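Local coordinates for ErfK/YbiS/YcfS/YnhG family protein (PDB 4LPQ) that probably cross-links peptidoglycan as an L,D-transpeptidase, here as the piece that holds a putative peptidoglycan-binding domain and the catalytic domain, at residues Asp91-Ile96 with Thr130-Phe135; Gln53-Leu58 with Ala74-Thr79; Ala48-Gln53 with Ile172-Ala177. One frame throughout, in Å; residues are numbered along the deposited sequence.

Contact 1: Asp91-Ile96 with Thr130-Phe135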
loop_
_atom_site.group_PDB
_atom_site.type_symbol
_atom_site.label_atom_id
_atom_site.label_comp_id
_atom_site.label_asym_id
_atom_site.label_seq_id
_atom_site.Cartn_x
_atom_site.Cartn_y
_atom_site.Cartn_z
ATOM N N ASP A 91 -7.460 -4.147 2.316
ATOM C CA ASP A 91 -8.570 -4.181 1.390
ATOM C C ASP A 91 -8.124 -4.803 0.126
ATOM O O ASP A 91 -7.411 -4.164 -0.664
ATOM C CB ASP A 91 -9.165 -2.765 1.225
ATOM C CG ASP A 91 -10.394 -2.742 0.347
ATOM O OD1 ASP A 91 -10.544 -3.621 -0.549
ATOM O OD2 ASP A 91 -11.205 -1.802 0.571
ATOM N N LEU A 92 -8.444 -6.078 -0.079
ATOM C CA LEU A 92 -7.964 -6.831 -1.237
ATOM C C LEU A 92 -8.538 -6.360 -2.540
ATOM O O LEU A 92 -7.845 -6.368 -3.560
ATOM C CB LEU A 92 -8.147 -8.323 -1.029
ATOM C CG LEU A 92 -7.404 -8.921 0.178
ATOM C CD1 LEU A 92 -7.836 -10.329 0.391
ATOM C CD2 LEU A 92 -5.879 -8.769 -0.034
ATOM N N ASP A 93 -9.798 -5.896 -2.558
ATOM C CA ASP A 93 -10.381 -5.372 -3.772
ATOM C C ASP A 93 -9.699 -4.080 -4.221
ATOM O O ASP A 93 -9.416 -3.864 -5.419
ATOM C CB ASP A 93 -11.872 -5.119 -3.613
ATOM C CG ASP A 93 -12.685 -6.412 -3.537
ATOM O OD1 ASP A 93 -12.153 -7.548 -3.662
ATOM O OD2 ASP A 93 -13.888 -6.247 -3.274
ATOM N N LYS A 94 -9.431 -3.194 -3.290
ATOM C CA LYS A 94 -8.785 -1.925 -3.577
ATOM C C LYS A 94 -7.268 -1.989 -3.608
ATOM O O LYS A 94 -6.601 -1.088 -4.125
ATOM C CB LYS A 94 -9.251 -0.821 -2.621
ATOM C CG LYS A 94 -10.722 -0.510 -2.770
ATOM C CD LYS A 94 -11.145 0.677 -1.913
ATOM C CE LYS A 94 -12.572 1.142 -2.240
ATOM N NZ LYS A 94 -12.973 2.337 -1.451
ATOM N N GLN A 95 -6.686 -3.067 -3.078
ATOM C CA GLN A 95 -5.250 -3.246 -3.045
ATOM C C GLN A 95 -4.551 -2.118 -2.263
ATOM O O GLN A 95 -3.544 -1.528 -2.706
ATOM C CB GLN A 95 -4.683 -3.416 -4.449
ATOM C CG GLN A 95 -5.144 -4.709 -5.160
ATOM C CD GLN A 95 -4.369 -5.901 -4.649
ATOM O OE1 GLN A 95 -3.166 -6.030 -4.888
ATOM N NE2 GLN A 95 -5.043 -6.679 -3.794
ATOM N N ILE A 96 -5.065 -1.838 -1.026
ATOM C CA ILE A 96 -4.481 -0.877 -0.116
ATOM C C ILE A 96 -4.408 -1.498 1.274
ATOM O O ILE A 96 -5.229 -2.350 1.648
ATOM C CB ILE A 96 -5.270 0.464 -0.115
ATOM C CG1 ILE A 96 -6.704 0.282 0.293
ATOM C CG2 ILE A 96 -5.153 1.170 -1.452
ATOM C CD1 ILE A 96 -7.583 1.507 0.233
ATOM N N THR A 130 -4.312 -14.722 -1.279
ATOM C CA THR A 130 -4.103 -14.115 0.026
ATOM C C THR A 130 -5.294 -14.379 0.857
ATOM O O THR A 130 -6.430 -14.119 0.396
ATOM C CB THR A 130 -3.901 -12.596 -0.158
ATOM O OG1 THR A 130 -2.709 -12.377 -0.967
ATOM C CG2 THR A 130 -3.749 -11.882 1.157
ATOM N N PRO A 131 -5.104 -14.884 2.062
ATOM C CA PRO A 131 -6.285 -15.240 2.796
ATOM C C PRO A 131 -7.038 -14.044 3.359
ATOM O O PRO A 131 -6.447 -13.074 3.758
ATOM C CB PRO A 131 -5.753 -16.074 3.979
ATOM C CG PRO A 131 -4.349 -15.672 4.109
ATOM C CD PRO A 131 -3.880 -15.270 2.743
ATOM N N ARG A 132 -8.335 -14.138 3.348
ATOM C CA ARG A 132 -9.232 -13.230 3.984
ATOM C C ARG A 132 -9.492 -13.711 5.395
ATOM O O ARG A 132 -9.569 -14.925 5.671
ATOM C CB ARG A 132 -10.568 -13.106 3.253
ATOM C CG ARG A 132 -10.419 -12.356 1.969
ATOM C CD ARG A 132 -11.649 -12.354 1.047
ATOM N NE ARG A 132 -11.115 -12.148 -0.353
ATOM C CZ ARG A 132 -11.094 -11.114 -1.258
ATOM N NH1 ARG A 132 -11.656 -9.753 -1.285
ATOM N NH2 ARG A 132 -10.367 -11.444 -2.288
ATOM N N GLY A 133 -9.592 -12.780 6.330
ATOM C CA GLY A 133 -9.829 -13.118 7.713
ATOM C C GLY A 133 -9.188 -12.220 8.696
ATOM O O GLY A 133 -8.779 -11.129 8.381
ATOM N N ASP A 134 -9.240 -12.673 9.977
ATOM C CA ASP A 134 -8.865 -11.855 11.072
ATOM C C ASP A 134 -7.689 -12.541 11.790
ATOM O O ASP A 134 -7.922 -13.574 12.435
ATOM C CB ASP A 134 -10.087 -11.755 11.946
ATOM C CG ASP A 134 -10.169 -10.619 12.787
ATOM O OD1 ASP A 134 -9.184 -10.101 13.227
ATOM O OD2 ASP A 134 -11.383 -10.274 13.122
ATOM N N PHE A 135 -6.512 -11.980 11.620
ATOM C CA PHE A 135 -5.264 -12.599 12.003
ATOM C C PHE A 135 -4.470 -11.670 12.913
ATOM O O PHE A 135 -4.997 -10.611 13.347
ATOM C CB PHE A 135 -4.442 -12.940 10.748
ATOM C CG PHE A 135 -5.164 -13.794 9.812
ATOM C CD1 PHE A 135 -5.376 -15.133 10.031
ATOM C CD2 PHE A 135 -5.678 -13.297 8.582
ATOM C CE1 PHE A 135 -6.127 -15.917 9.144
ATOM C CE2 PHE A 135 -6.357 -14.110 7.709
ATOM C CZ PHE A 135 -6.589 -15.425 7.982
#
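Leu-92 reaches out of the turn 91-96 and slides under the side chain of Arg-132. Its CB lies 3.8 Å from Arg-132 NH1, and beyond CG the two methyls part company. CD1 sits beneath the centre of the guanidinium, 3.7 Å from its plane, and also touches the aliphatic part at Arg-132 CG, 3.6 Å away. CD2 goes to the methyl CG2 of Thr-130 at 4.0 Å. CG stands anti to the carbonyl carbon (chi1 -60°), and with chi2 at 171° the two methyls are carried to Arg-132 and Thr-130.

The turn that presents this leucine links the antiparallel strands 86-91 and 96-101 of the catalytic domain's mixed sheet. The hairpin is bulged in the G1 manner, Asp-91 standing opposite both Gln-95 and Ile-96, and Asp-91 OD1 accepts from Lys-94 N at 3.0 Å, an Asx motif within the turn. Gln-95 NE2 adds a nearly straight bond of 2.8 Å to Leu-92 O.

At its edge the guanidinium forms a long salt bridge, Arg-132 NH1 to Asp-93 OD1 at 3.3 Å. The oxygen lies close to the guanidinium plane, but NH1 comes in from above the carboxylate, the two planes being 55° apart. The stronger partner of Arg-132 NH1 is the C-terminal carboxylate of Tyr-207. The OG1 of Thr-130 is taken up by Gly-180 O and Gly-114 N.

Contact 2: Gln53-Leu58 with Ala74-Thr79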
loop_
_atom_site.group_PDB
_atom_site.type_symbol
_atom_site.label_atom_id
_atom_site.label_comp_id
_atom_site.label_asym_id
_atom_site.label_seq_id
_atom_site.Cartn_x
_atom_site.Cartn_y
_atom_site.Cartn_z
ATOM N N GLN A 53 -5.852 6.666 -5.934
ATOM C CA GLN A 53 -6.756 6.209 -7.004
ATOM C C GLN A 53 -7.417 4.907 -6.601
ATOM O O GLN A 53 -8.619 4.739 -6.821
ATOM C CB GLN A 53 -6.077 6.116 -8.370
ATOM C CG GLN A 53 -5.612 7.446 -8.913
ATOM C CD GLN A 53 -4.897 7.361 -10.187
ATOM O OE1 GLN A 53 -4.058 6.501 -10.419
ATOM N NE2 GLN A 53 -5.230 8.327 -11.046
ATOM N N LYS A 54 -6.643 3.956 -6.081
ATOM C CA LYS A 54 -7.253 2.737 -5.546
ATOM C C LYS A 54 -8.332 2.982 -4.494
ATOM O O LYS A 54 -9.417 2.445 -4.568
ATOM C CB LYS A 54 -6.151 1.863 -4.930
ATOM C CG LYS A 54 -5.223 1.202 -5.958
ATOM C CD LYS A 54 -4.043 0.532 -5.309
ATOM C CE LYS A 54 -3.330 -0.436 -6.184
ATOM N NZ LYS A 54 -2.302 -1.197 -5.372
ATOM N N ALA A 55 -8.011 3.820 -3.519
ATOM C CA ALA A 55 -8.913 4.052 -2.436
ATOM C C ALA A 55 -10.247 4.625 -2.970
ATOM O O ALA A 55 -11.331 4.284 -2.556
ATOM C CB ALA A 55 -8.285 4.973 -1.438
ATOM N N ALA A 56 -10.124 5.605 -3.885
ATOM C CA ALA A 56 -11.236 6.358 -4.415
ATOM C C ALA A 56 -11.988 5.563 -5.493
ATOM O O ALA A 56 -12.995 6.087 -6.017
ATOM C CB ALA A 56 -10.769 7.713 -4.922
ATOM N N GLY A 57 -11.515 4.416 -5.902
ATOM C CA GLY A 57 -12.173 3.629 -6.923
ATOM C C GLY A 57 -11.962 4.096 -8.364
ATOM O O GLY A 57 -12.828 3.822 -9.200
ATOM N N LEU A 58 -10.861 4.819 -8.586
ATOM C CA LEU A 58 -10.580 5.406 -9.880
ATOM C C LEU A 58 -9.630 4.575 -10.674
ATOM O O LEU A 58 -8.890 3.737 -10.139
ATOM C CB LEU A 58 -9.957 6.781 -9.632
ATOM C CG LEU A 58 -10.819 7.683 -8.784
ATOM C CD1 LEU A 58 -10.111 8.930 -8.565
ATOM C CD2 LEU A 58 -12.213 7.883 -9.412
ATOM N N ALA A 74 -12.444 16.508 -2.822
ATOM C CA ALA A 74 -13.440 15.998 -1.908
ATOM C C ALA A 74 -12.770 15.403 -0.618
ATOM O O ALA A 74 -13.445 15.175 0.387
ATOM C CB ALA A 74 -14.293 14.913 -2.551
ATOM N N GLY A 75 -11.474 15.204 -0.637
ATOM C CA GLY A 75 -10.777 14.716 0.525
ATOM C C GLY A 75 -11.024 13.244 0.769
ATOM O O GLY A 75 -11.053 12.772 1.888
ATOM N N TYR A 76 -11.164 12.426 -0.273
ATOM C CA TYR A 76 -11.540 11.041 -0.143
ATOM C C TYR A 76 -10.539 10.285 0.741
ATOM O O TYR A 76 -9.351 10.277 0.504
ATOM C CB TYR A 76 -11.631 10.281 -1.454
ATOM C CG TYR A 76 -12.134 8.855 -1.249
ATOM C CD1 TYR A 76 -13.480 8.593 -1.062
ATOM C CD2 TYR A 76 -11.259 7.847 -0.984
ATOM C CE1 TYR A 76 -13.920 7.326 -0.681
ATOM C CE2 TYR A 76 -11.655 6.592 -0.616
ATOM C CZ TYR A 76 -12.957 6.348 -0.426
ATOM O OH TYR A 76 -13.382 5.083 -0.084
ATOM N N ARG A 77 -11.120 9.603 1.760
ATOM C CA ARG A 77 -10.383 8.674 2.636
ATOM C C ARG A 77 -11.260 7.448 2.809
ATOM O O ARG A 77 -12.481 7.569 3.028
ATOM C CB ARG A 77 -10.060 9.261 3.962
ATOM C CG ARG A 77 -8.994 10.347 3.887
ATOM C CD ARG A 77 -8.951 11.219 5.097
ATOM N NE ARG A 77 -9.041 10.536 6.368
ATOM C CZ ARG A 77 -8.052 10.010 7.100
ATOM N NH1 ARG A 77 -6.828 9.953 6.714
ATOM N NH2 ARG A 77 -8.361 9.532 8.248
ATOM N N PRO A 78 -10.660 6.245 2.797
ATOM C CA PRO A 78 -11.488 5.052 3.007
ATOM C C PRO A 78 -11.981 4.957 4.496
ATOM O O PRO A 78 -11.324 5.513 5.380
ATOM C CB PRO A 78 -10.550 3.934 2.655
ATOM C CG PRO A 78 -9.231 4.475 2.779
ATOM C CD PRO A 78 -9.250 5.925 2.578
ATOM N N THR A 79 -13.121 4.293 4.661
ATOM C CA THR A 79 -13.670 4.058 6.001
ATOM C C THR A 79 -13.190 2.690 6.504
ATOM O O THR A 79 -13.444 1.692 5.787
ATOM C CB THR A 79 -15.193 4.105 5.953
ATOM O OG1 THR A 79 -15.623 5.384 5.510
ATOM C CG2 THR A 79 -15.771 3.824 7.255
#
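The Tyr-76 ring lies with one face against the last turn of helix 43-56. Ala-56 CA sits over that face, displaced toward the rim, in a CH-pi contact 4.0 Å from the ring centroid and 23° off the normal. Ala-56 CB follows at 4.0 Å from Tyr-76 CD2. The carbonyl O of Ala-55 meets the ring obliquely, 3.0 Å from Tyr-76 CE2. Ala-55 CB packs against the same CE2 at 3.8 Å. CG is anti to the Tyr-76 backbone N (chi1 -176°), which helps carry the ring onto the helix end.

Both segments leave a helix through a Schellman motif, with Gly-57 ending helix 43-56 and Gly-75 ending helix 66-74, each at positive phi. The second exit leads into the loop that runs from helix 66-74 to strand 86-91. A little further along it, Pro-78 CD touches Ala-55 CB at 4.2 Å. With a serine in place of Tyr-76 the ring is gone from over Ala-56 CA, and a gap would probably open between the helix end and the loop. Tyr-76 O bonds to the hydroxyl of Tyr-32.

Contact 3: Ala48-Gln53 with Ile172-Ala177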
loop_
_atom_site.group_PDB
_atom_site.type_symbol
_atom_site.label_atom_id
_atom_site.label_comp_id
_atom_site.label_asym_id
_atom_site.label_seq_id
_atom_site.Cartn_x
_atom_site.Cartn_y
_atom_site.Cartn_z
ATOM N N ALA A 48 1.957 6.816 -3.674
ATOM C CA ALA A 48 0.858 7.532 -3.002
ATOM C C ALA A 48 -0.313 7.817 -3.914
ATOM O O ALA A 48 -1.474 7.714 -3.540
ATOM C CB ALA A 48 1.362 8.832 -2.396
ATOM N N VAL A 49 -0.006 8.227 -5.183
ATOM C CA VAL A 49 -1.089 8.419 -6.157
ATOM C C VAL A 49 -1.880 7.168 -6.445
ATOM O O VAL A 49 -3.091 7.187 -6.535
ATOM C CB VAL A 49 -0.580 9.103 -7.454
ATOM C CG1 VAL A 49 -1.656 9.227 -8.519
ATOM C CG2 VAL A 49 -0.022 10.498 -7.142
ATOM N N TRP A 50 -1.158 6.067 -6.637
ATOM C CA TRP A 50 -1.821 4.781 -6.850
ATOM C C TRP A 50 -2.685 4.430 -5.663
ATOM O O TRP A 50 -3.802 3.989 -5.809
ATOM C CB TRP A 50 -0.814 3.718 -7.116
ATOM C CG TRP A 50 -0.203 3.728 -8.509
ATOM C CD1 TRP A 50 -0.667 4.347 -9.625
ATOM C CD2 TRP A 50 0.979 3.043 -8.923
ATOM N NE1 TRP A 50 0.119 4.062 -10.719
ATOM C CE2 TRP A 50 1.158 3.262 -10.338
ATOM C CE3 TRP A 50 1.885 2.246 -8.272
ATOM C CZ2 TRP A 50 2.229 2.750 -11.034
ATOM C CZ3 TRP A 50 2.947 1.709 -8.955
ATOM C CH2 TRP A 50 3.108 1.953 -10.318
ATOM N N ALA A 51 -2.174 4.650 -4.423
ATOM C CA ALA A 51 -3.003 4.382 -3.239
ATOM C C ALA A 51 -4.254 5.199 -3.255
ATOM O O ALA A 51 -5.324 4.746 -2.886
ATOM C CB ALA A 51 -2.220 4.663 -2.020
ATOM N N PHE A 52 -4.134 6.468 -3.657
ATOM C CA PHE A 52 -5.279 7.348 -3.702
ATOM C C PHE A 52 -6.317 6.922 -4.705
ATOM O O PHE A 52 -7.503 6.843 -4.447
ATOM C CB PHE A 52 -4.831 8.777 -3.977
ATOM C CG PHE A 52 -6.004 9.732 -3.925
ATOM C CD1 PHE A 52 -6.508 10.145 -2.719
ATOM C CD2 PHE A 52 -6.663 10.103 -5.054
ATOM C CE1 PHE A 52 -7.671 10.846 -2.640
ATOM C CE2 PHE A 52 -7.836 10.872 -4.987
ATOM C CZ PHE A 52 -8.376 11.224 -3.757
ATOM N N GLN A 53 -5.852 6.666 -5.934
ATOM C CA GLN A 53 -6.756 6.209 -7.004
ATOM C C GLN A 53 -7.417 4.907 -6.601
ATOM O O GLN A 53 -8.619 4.739 -6.821
ATOM C CB GLN A 53 -6.077 6.116 -8.370
ATOM C CG GLN A 53 -5.612 7.446 -8.913
ATOM C CD GLN A 53 -4.897 7.361 -10.187
ATOM O OE1 GLN A 53 -4.058 6.501 -10.419
ATOM N NE2 GLN A 53 -5.230 8.327 -11.046
ATOM N N ILE A 172 5.457 -2.715 -6.303
ATOM C CA ILE A 172 4.120 -2.763 -5.706
ATOM C C ILE A 172 3.162 -2.200 -6.780
ATOM O O ILE A 172 2.813 -1.017 -6.727
ATOM C CB ILE A 172 4.046 -2.015 -4.394
ATOM C CG1 ILE A 172 5.170 -2.391 -3.453
ATOM C CG2 ILE A 172 2.721 -2.313 -3.745
ATOM C CD1 ILE A 172 6.346 -1.434 -3.512
ATOM N N PRO A 173 2.752 -3.059 -7.728
ATOM C CA PRO A 173 2.025 -2.537 -8.840
ATOM C C PRO A 173 0.529 -2.314 -8.558
ATOM O O PRO A 173 0.055 -2.536 -7.439
ATOM C CB PRO A 173 2.160 -3.583 -9.862
ATOM C CG PRO A 173 2.623 -4.740 -9.245
ATOM C CD PRO A 173 3.162 -4.454 -7.947
ATOM N N THR A 174 -0.176 -1.817 -9.553
ATOM C CA THR A 174 -1.555 -1.522 -9.448
ATOM C C THR A 174 -2.529 -2.697 -9.547
ATOM O O THR A 174 -3.741 -2.510 -9.468
ATOM C CB THR A 174 -1.967 -0.491 -10.474
ATOM O OG1 THR A 174 -1.721 -1.022 -11.774
ATOM C CG2 THR A 174 -1.285 0.851 -10.332
ATOM N N TYR A 175 -1.987 -3.881 -9.708
ATOM C CA TYR A 175 -2.736 -5.124 -9.682
ATOM C C TYR A 175 -2.066 -6.063 -8.704
ATOM O O TYR A 175 -0.899 -5.873 -8.334
ATOM C CB TYR A 175 -2.746 -5.726 -11.124
ATOM C CG TYR A 175 -1.380 -6.054 -11.679
ATOM C CD1 TYR A 175 -0.787 -7.261 -11.471
ATOM C CD2 TYR A 175 -0.643 -5.105 -12.370
ATOM C CE1 TYR A 175 0.467 -7.556 -11.943
ATOM C CE2 TYR A 175 0.654 -5.379 -12.838
ATOM C CZ TYR A 175 1.195 -6.642 -12.646
ATOM O OH TYR A 175 2.446 -6.921 -13.119
ATOM N N PRO A 176 -2.809 -7.072 -8.262
ATOM C CA PRO A 176 -2.229 -8.091 -7.340
ATOM C C PRO A 176 -1.190 -8.920 -8.058
ATOM O O PRO A 176 -1.513 -9.598 -9.028
ATOM C CB PRO A 176 -3.417 -8.844 -6.866
ATOM C CG PRO A 176 -4.586 -8.328 -7.549
ATOM C CD PRO A 176 -4.230 -7.310 -8.499
ATOM N N ALA A 177 0.051 -8.903 -7.583
ATOM C CA ALA A 177 1.164 -9.449 -8.319
ATOM C C ALA A 177 1.939 -10.536 -7.551
ATOM O O ALA A 177 2.905 -11.084 -8.126
ATOM C CB ALA A 177 2.141 -8.338 -8.676
#
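Thr-174 sets its methyl CG2 squarely over the five-membered ring of Trp-50. The carbon stands 3.3 Å from the centroid of that ring and only 5° off its normal, a close CH-pi contact in which CG2 touches all five ring atoms, Trp-50 CE2 being nearest at 3.4 Å. Thr-174 has chi1 at 61°: OG1 takes the place between backbone N and carbonyl carbon, and CG2, anti to the carbonyl carbon, is the branch that goes to the tryptophan. Beside it the six-membered ring reaches the backbone before Thr-174, with Trp-50 CZ3 3.5 Å from Ile-172 O and 4.3 Å from Pro-173 CA.

The next shell holds the backbone of 172-177 in place. Ile-172 O accepts from Asn-110 ND2, Thr-174 O from Arg-60 NH1 and Tyr-175 O from Ser-112 OG. On the other side, Trp-50 leaves helix 43-56 with CG beside its backbone N (chi1 -76°), which turns the indole toward the loop. The Ile-172 side chain is about 8 Å from that of His-167, a predicted active-site residue.

Helix 43-56, of the putative peptidoglycan-binding domain, packs Val-49 and Phe-52 on helix 18-30, with Phe-52 also on helix 66-74, while Trp-50 reaches across to the catalytic-domain loop between strands 164-168 and 182-184.

Contacts 2 and 3 share Gln-53 and draw on helix 43-56, their centres about 12 Å apart; contact 1, within the catalytic domain, lies about 17 Å from contact 2 and 14 Å from contact 3. Lysines tie the turn 91-96 to the helix: Lys-94 NZ probably bonds to Ala-55 O at 2.8 Å, and Lys-54 NZ to Gln-95 O at 3.0 Å. Gln-95 OE1 also meets the contact 3 loop, 3.3 Å from Pro-176 CA. Contact 1 comes nearest the predicted catalytic residues: between side chains, Thr-130 is about 7 Å from Cys-181 and 9 Å from His-167, Ile-172 of contact 3 about 11 Å from Cys-181. Contact 2, at the loop after helix 66-74, stays away.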